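Local coordinates for putative uncharacterized protein (Actinomyces odontolyticus, PDB 3UP9), which probably binds L-methionine as a membrane lipoprotein of the NlpA family, consistent with a role in methionine uptake, at residues E88-L100 and G182-S194. Numbering follows the deposited sequence.
With MSE (selenomethionine), chain B.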
loop_
_atom_site.group_PDB
_atom_site.type_symbol
_atom_site.label_atom_id
_atom_site.label_comp_id
_atom_site.label_asym_id
_atom_site.label_seq_id
_atom_site.Cartn_x
_atom_site.Cartn_y
_atom_site.Cartn_z
ATOM N N GLU A 88 3.419 5.497 -0.694
ATOM C CA GLU A 88 3.320 5.124 -2.110
ATOM C C GLU A 88 2.169 5.891 -2.735
ATOM O O GLU A 88 1.023 5.473 -2.548
ATOM C CB GLU A 88 3.014 3.630 -2.268
ATOM C CG GLU A 88 4.153 2.656 -2.025
ATOM C CD GLU A 88 3.642 1.299 -1.552
ATOM O OE1 GLU A 88 2.624 0.816 -2.090
ATOM O OE2 GLU A 88 4.224 0.713 -0.608
ATOM N N PRO A 89 2.447 7.009 -3.459
ATOM C CA PRO A 89 1.376 7.711 -4.088
ATOM C C PRO A 89 0.472 6.800 -4.977
ATOM O O PRO A 89 0.953 5.947 -5.743
ATOM C CB PRO A 89 2.107 8.800 -4.905
ATOM C CG PRO A 89 3.405 9.023 -4.196
ATOM C CD PRO A 89 3.751 7.631 -3.785
ATOM N N LEU A 90 -0.840 6.969 -4.831
ATOM C CA LEU A 90 -1.794 6.195 -5.593
ATOM C C LEU A 90 -1.864 6.790 -6.980
ATOM O O LEU A 90 -1.803 8.032 -7.152
ATOM C CB LEU A 90 -3.154 6.198 -4.903
ATOM C CG LEU A 90 -4.214 5.210 -5.391
ATOM C CD1 LEU A 90 -3.776 3.725 -5.254
ATOM C CD2 LEU A 90 -5.530 5.536 -4.681
ATOM N N GLY A 91 -1.950 5.923 -7.983
ATOM C CA GLY A 91 -2.031 6.398 -9.352
ATOM C C GLY A 91 -3.195 5.830 -10.149
ATOM O O GLY A 91 -3.730 4.764 -9.851
ATOM N N VAL A 92 -3.591 6.595 -11.149
ATOM C CA VAL A 92 -4.470 6.177 -12.210
ATOM C C VAL A 92 -3.513 5.775 -13.306
ATOM O O VAL A 92 -2.576 6.525 -13.654
ATOM C CB VAL A 92 -5.404 7.302 -12.682
ATOM C CG1 VAL A 92 -6.282 6.796 -13.837
ATOM C CG2 VAL A 92 -6.240 7.821 -11.512
ATOM N N PHE A 93 -3.715 4.558 -13.782
ATOM C CA PHE A 93 -2.937 3.987 -14.837
ATOM C C PHE A 93 -3.840 3.613 -15.967
ATOM O O PHE A 93 -5.038 3.478 -15.792
ATOM C CB PHE A 93 -2.197 2.745 -14.299
ATOM C CG PHE A 93 -1.208 3.069 -13.207
ATOM C CD1 PHE A 93 -1.599 3.138 -11.876
ATOM C CD2 PHE A 93 0.112 3.341 -13.512
ATOM C CE1 PHE A 93 -0.681 3.433 -10.870
ATOM C CE2 PHE A 93 1.032 3.643 -12.509
ATOM C CZ PHE A 93 0.637 3.658 -11.189
ATOM N N SER A 94 -3.246 3.437 -17.137
ATOM C CA SER A 94 -3.964 3.010 -18.324
ATOM C C SER A 94 -2.969 2.461 -19.351
ATOM O O SER A 94 -1.847 2.903 -19.422
ATOM C CB SER A 94 -4.735 4.219 -18.886
ATOM O OG SER A 94 -5.252 4.031 -20.175
ATOM N N ASN A 95 -3.414 1.498 -20.152
ATOM C CA ASN A 95 -2.711 1.132 -21.372
ATOM C C ASN A 95 -3.394 1.639 -22.646
ATOM O O ASN A 95 -2.895 1.351 -23.745
ATOM C CB ASN A 95 -2.531 -0.380 -21.477
ATOM C CG ASN A 95 -1.574 -0.926 -20.460
ATOM O OD1 ASN A 95 -0.729 -0.220 -19.913
ATOM N ND2 ASN A 95 -1.724 -2.177 -20.173
ATOM N N LYS A 96 -4.517 2.369 -22.512
ATOM C CA LYS A 96 -5.350 2.759 -23.685
ATOM C C LYS A 96 -5.350 4.273 -23.907
ATOM O O LYS A 96 -5.629 4.742 -24.998
ATOM C CB LYS A 96 -6.812 2.183 -23.589
ATOM C CG LYS A 96 -6.880 0.616 -23.617
ATOM C CD LYS A 96 -8.269 -0.049 -23.338
ATOM C CE LYS A 96 -8.235 -1.556 -23.066
ATOM N NZ LYS A 96 -7.173 -2.201 -23.895
ATOM N N HIS A 97 -5.023 5.037 -22.864
ATOM C CA HIS A 97 -5.083 6.505 -22.860
ATOM C C HIS A 97 -3.932 7.072 -22.025
ATOM O O HIS A 97 -3.391 6.392 -21.128
ATOM C CB HIS A 97 -6.421 6.998 -22.287
ATOM C CG HIS A 97 -7.641 6.278 -22.817
ATOM N ND1 HIS A 97 -8.140 6.506 -24.061
ATOM C CD2 HIS A 97 -8.458 5.316 -22.231
ATOM C CE1 HIS A 97 -9.226 5.692 -24.275
ATOM N NE2 HIS A 97 -9.422 4.955 -23.153
ATOM N N LYS A 98 -3.576 8.330 -22.295
ATOM C CA LYS A 98 -2.581 9.054 -21.490
ATOM C C LYS A 98 -3.289 10.217 -20.686
ATOM O O LYS A 98 -2.661 10.886 -19.875
ATOM C CB LYS A 98 -1.439 9.560 -22.391
ATOM C CG LYS A 98 -0.037 8.898 -22.391
ATOM C CD LYS A 98 0.227 7.776 -23.356
ATOM C CE LYS A 98 1.439 7.982 -24.308
ATOM N NZ LYS A 98 2.828 7.838 -23.856
ATOM N N SER A 99 -4.586 10.431 -20.890
ATOM C CA SER A 99 -5.335 11.483 -20.174
ATOM C C SER A 99 -6.659 10.923 -19.697
ATOM O O SER A 99 -7.358 10.251 -20.444
ATOM C CB SER A 99 -5.645 12.698 -21.069
ATOM O OG SER A 99 -6.507 13.620 -20.411
ATOM N N LEU A 100 -7.005 11.220 -18.445
ATOM C CA LEU A 100 -8.336 10.902 -17.909
ATOM C C LEU A 100 -9.481 11.624 -18.649
ATOM O O LEU A 100 -10.607 11.160 -18.665
ATOM C CB LEU A 100 -8.352 11.181 -16.394
ATOM C CG LEU A 100 -9.459 10.624 -15.505
ATOM C CD1 LEU A 100 -9.590 9.125 -15.768
ATOM C CD2 LEU A 100 -9.117 10.928 -14.047
ATOM N N GLY A 182 5.637 -3.752 -13.312
ATOM C CA GLY A 182 6.667 -3.054 -14.077
ATOM C C GLY A 182 6.327 -1.578 -14.276
ATOM O O GLY A 182 6.816 -0.938 -15.171
ATOM N N LYS A 183 5.475 -1.029 -13.448
ATOM C CA LYS A 183 5.050 0.344 -13.643
ATOM C C LYS A 183 5.655 1.283 -12.582
ATOM O O LYS A 183 6.023 0.862 -11.500
ATOM C CB LYS A 183 3.525 0.375 -13.662
ATOM C CG LYS A 183 3.003 -0.527 -14.777
ATOM C CD LYS A 183 1.526 -0.332 -15.034
ATOM C CE LYS A 183 1.081 -1.204 -16.188
ATOM N NZ LYS A 183 2.208 -1.424 -17.112
ATOM N N THR A 184 5.806 2.547 -12.917
ATOM C CA THR A 184 6.289 3.529 -11.969
ATOM C C THR A 184 5.380 4.778 -12.020
ATOM O O THR A 184 4.638 4.962 -12.956
ATOM C CB THR A 184 7.753 3.890 -12.306
ATOM O OG1 THR A 184 7.754 4.698 -13.492
ATOM C CG2 THR A 184 8.683 2.619 -12.493
ATOM N N ILE A 185 5.457 5.649 -11.025
ATOM C CA ILE A 185 4.708 6.900 -11.012
ATOM C C ILE A 185 5.209 7.817 -12.106
ATOM O O ILE A 185 4.462 8.304 -12.927
ATOM C CB ILE A 185 4.738 7.563 -9.616
ATOM C CG1 ILE A 185 3.747 6.830 -8.702
ATOM C CG2 ILE A 185 4.422 9.067 -9.658
ATOM C CD1 ILE A 185 2.270 6.983 -9.051
ATOM N N SER A 186 6.493 8.054 -12.137
ATOM C CA SER A 186 7.024 8.978 -13.089
ATOM C C SER A 186 6.688 8.553 -14.517
ATOM O O SER A 186 6.354 9.393 -15.377
ATOM C CB SER A 186 8.521 9.074 -12.915
ATOM O OG SER A 186 9.074 9.776 -13.985
ATOM N N GLY A 187 6.862 7.262 -14.798
ATOM C CA GLY A 187 6.803 6.775 -16.172
ATOM C C GLY A 187 5.387 6.461 -16.627
ATOM O O GLY A 187 5.078 6.629 -17.801
ATOM N N ASP A 188 4.520 6.052 -15.703
ATOM C CA ASP A 188 3.229 5.467 -16.097
ATOM C C ASP A 188 1.952 5.989 -15.494
ATOM O O ASP A 188 0.914 5.634 -16.026
ATOM C CB ASP A 188 3.261 3.972 -15.795
ATOM C CG ASP A 188 4.336 3.262 -16.583
ATOM O OD1 ASP A 188 4.074 3.047 -17.800
ATOM O OD2 ASP A 188 5.406 2.949 -15.994
ATOM N N ALA A 189 1.994 6.749 -14.395
ATOM C CA ALA A 189 0.745 7.282 -13.756
ATOM C C ALA A 189 0.184 8.445 -14.562
ATOM O O ALA A 189 0.928 9.337 -14.968
ATOM C CB ALA A 189 0.977 7.708 -12.322
ATOM N N LEU A 190 -1.127 8.410 -14.826
ATOM C CA LEU A 190 -1.822 9.490 -15.561
ATOM C C LEU A 190 -2.160 10.646 -14.621
ATOM O O LEU A 190 -2.149 11.807 -15.030
ATOM C CB LEU A 190 -3.095 8.984 -16.243
ATOM C CG LEU A 190 -2.982 8.316 -17.609
ATOM C CD1 LEU A 190 -2.287 6.960 -17.486
ATOM C CD2 LEU A 190 -4.390 8.132 -18.178
ATOM N N VAL A 191 -2.484 10.284 -13.387
ATOM C CA VAL A 191 -2.905 11.176 -12.295
ATOM C C VAL A 191 -2.145 10.593 -11.092
ATOM O O VAL A 191 -2.043 9.362 -10.964
ATOM C CB VAL A 191 -4.436 11.082 -12.025
ATOM C CG1 VAL A 191 -4.904 11.885 -10.805
ATOM C CG2 VAL A 191 -5.198 11.460 -13.261
ATOM N N VAL A 192 -1.572 11.444 -10.264
ATOM C CA VAL A 192 -0.739 10.995 -9.156
ATOM C C VAL A 192 -1.317 11.679 -7.906
ATOM O O VAL A 192 -1.483 12.880 -7.892
ATOM C CB VAL A 192 0.736 11.434 -9.329
ATOM C CG1 VAL A 192 1.560 10.969 -8.124
ATOM C CG2 VAL A 192 1.307 11.004 -10.701
ATOM N N GLU A 193 -1.629 10.907 -6.876
ATOM C CA GLU A 193 -2.089 11.378 -5.593
ATOM C C GLU A 193 -1.026 12.275 -4.959
ATOM O O GLU A 193 0.152 11.978 -5.029
ATOM C CB GLU A 193 -2.286 10.156 -4.709
ATOM C CG GLU A 193 -3.070 10.351 -3.423
ATOM C CD GLU A 193 -3.026 9.099 -2.544
ATOM O OE1 GLU A 193 -1.900 8.595 -2.352
ATOM O OE2 GLU A 193 -4.083 8.678 -2.008
ATOM N N SER A 194 -1.453 13.396 -4.374
ATOM C CA SER A 194 -0.536 14.314 -3.730
ATOM C C SER A 194 0.171 13.679 -2.541
ATOM O O SER A 194 -0.452 12.952 -1.797
ATOM C CB SER A 194 -1.269 15.561 -3.288
ATOM O OG SER A 194 -0.585 16.164 -2.219
HETATM N N MSE B 300 1.443 -0.555 -0.172
HETATM C CA MSE B 300 0.063 -0.029 -0.251
HETATM C C MSE B 300 -0.003 1.479 -0.265
HETATM O O MSE B 300 0.845 2.148 0.384
HETATM O OXT MSE B 300 -0.920 1.990 -0.928
HETATM C CB MSE B 300 -0.748 -0.528 0.917
HETATM C CG MSE B 300 -2.260 -0.146 0.859
HETATM SE SE MSE B 300 -3.175 -0.815 2.404
HETATM C CE MSE B 300 -2.780 -2.777 2.361
HETATM O O HOH W 1 -0.242 3.618 -17.193
HETATM O O HOH W 2 -2.404 12.921 -17.762
HETATM O O HOH W 3 -5.089 12.529 -16.642
#
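Glu193 and Leu90 grip each other twice just beyond the end of the short antiparallel pairing of strands 91-93 and 191-192, the latter outermost in a five-stranded mixed sheet in one lobe of the two-lobed type 2 periplasmic-binding-protein fold. Glu193 N donates to Leu90 O (2.9 Å), and Leu90 N returns a bond to Glu193 OE1, meeting it from above the carboxylate plane. With CG anti to the backbone N (chi1 -166°), the extended Glu193 chain carries its carboxylate beside Leu90 CB; OE2 continues to a salt bridge with Arg120, itself a ligand of the bound selenomethionine, and OE1 also accepts from Asn198. An alanine here would probably leave Leu90 N and the Arg120 guanidinium without their carboxylate partner. Val92 and Val191 lie side by side, CG2 of the former 3.8 Å from CB of the latter; Val92 also touches Leu124 and Leu125 of helix 115-127. The Phe93 ring turns its edge to Asp188 CB and to the carbonyl oxygen of the N-cap residue Thr184. Leu190 sits in the curve of residues 94-99, CD1 near Ser94 N and CD2 3.4 Å from Lys98 C. Beyond Pro89 the chain enters the ligand pocket, where Glu88 OE1 accepts from the selenomethionine N at 2.6 Å.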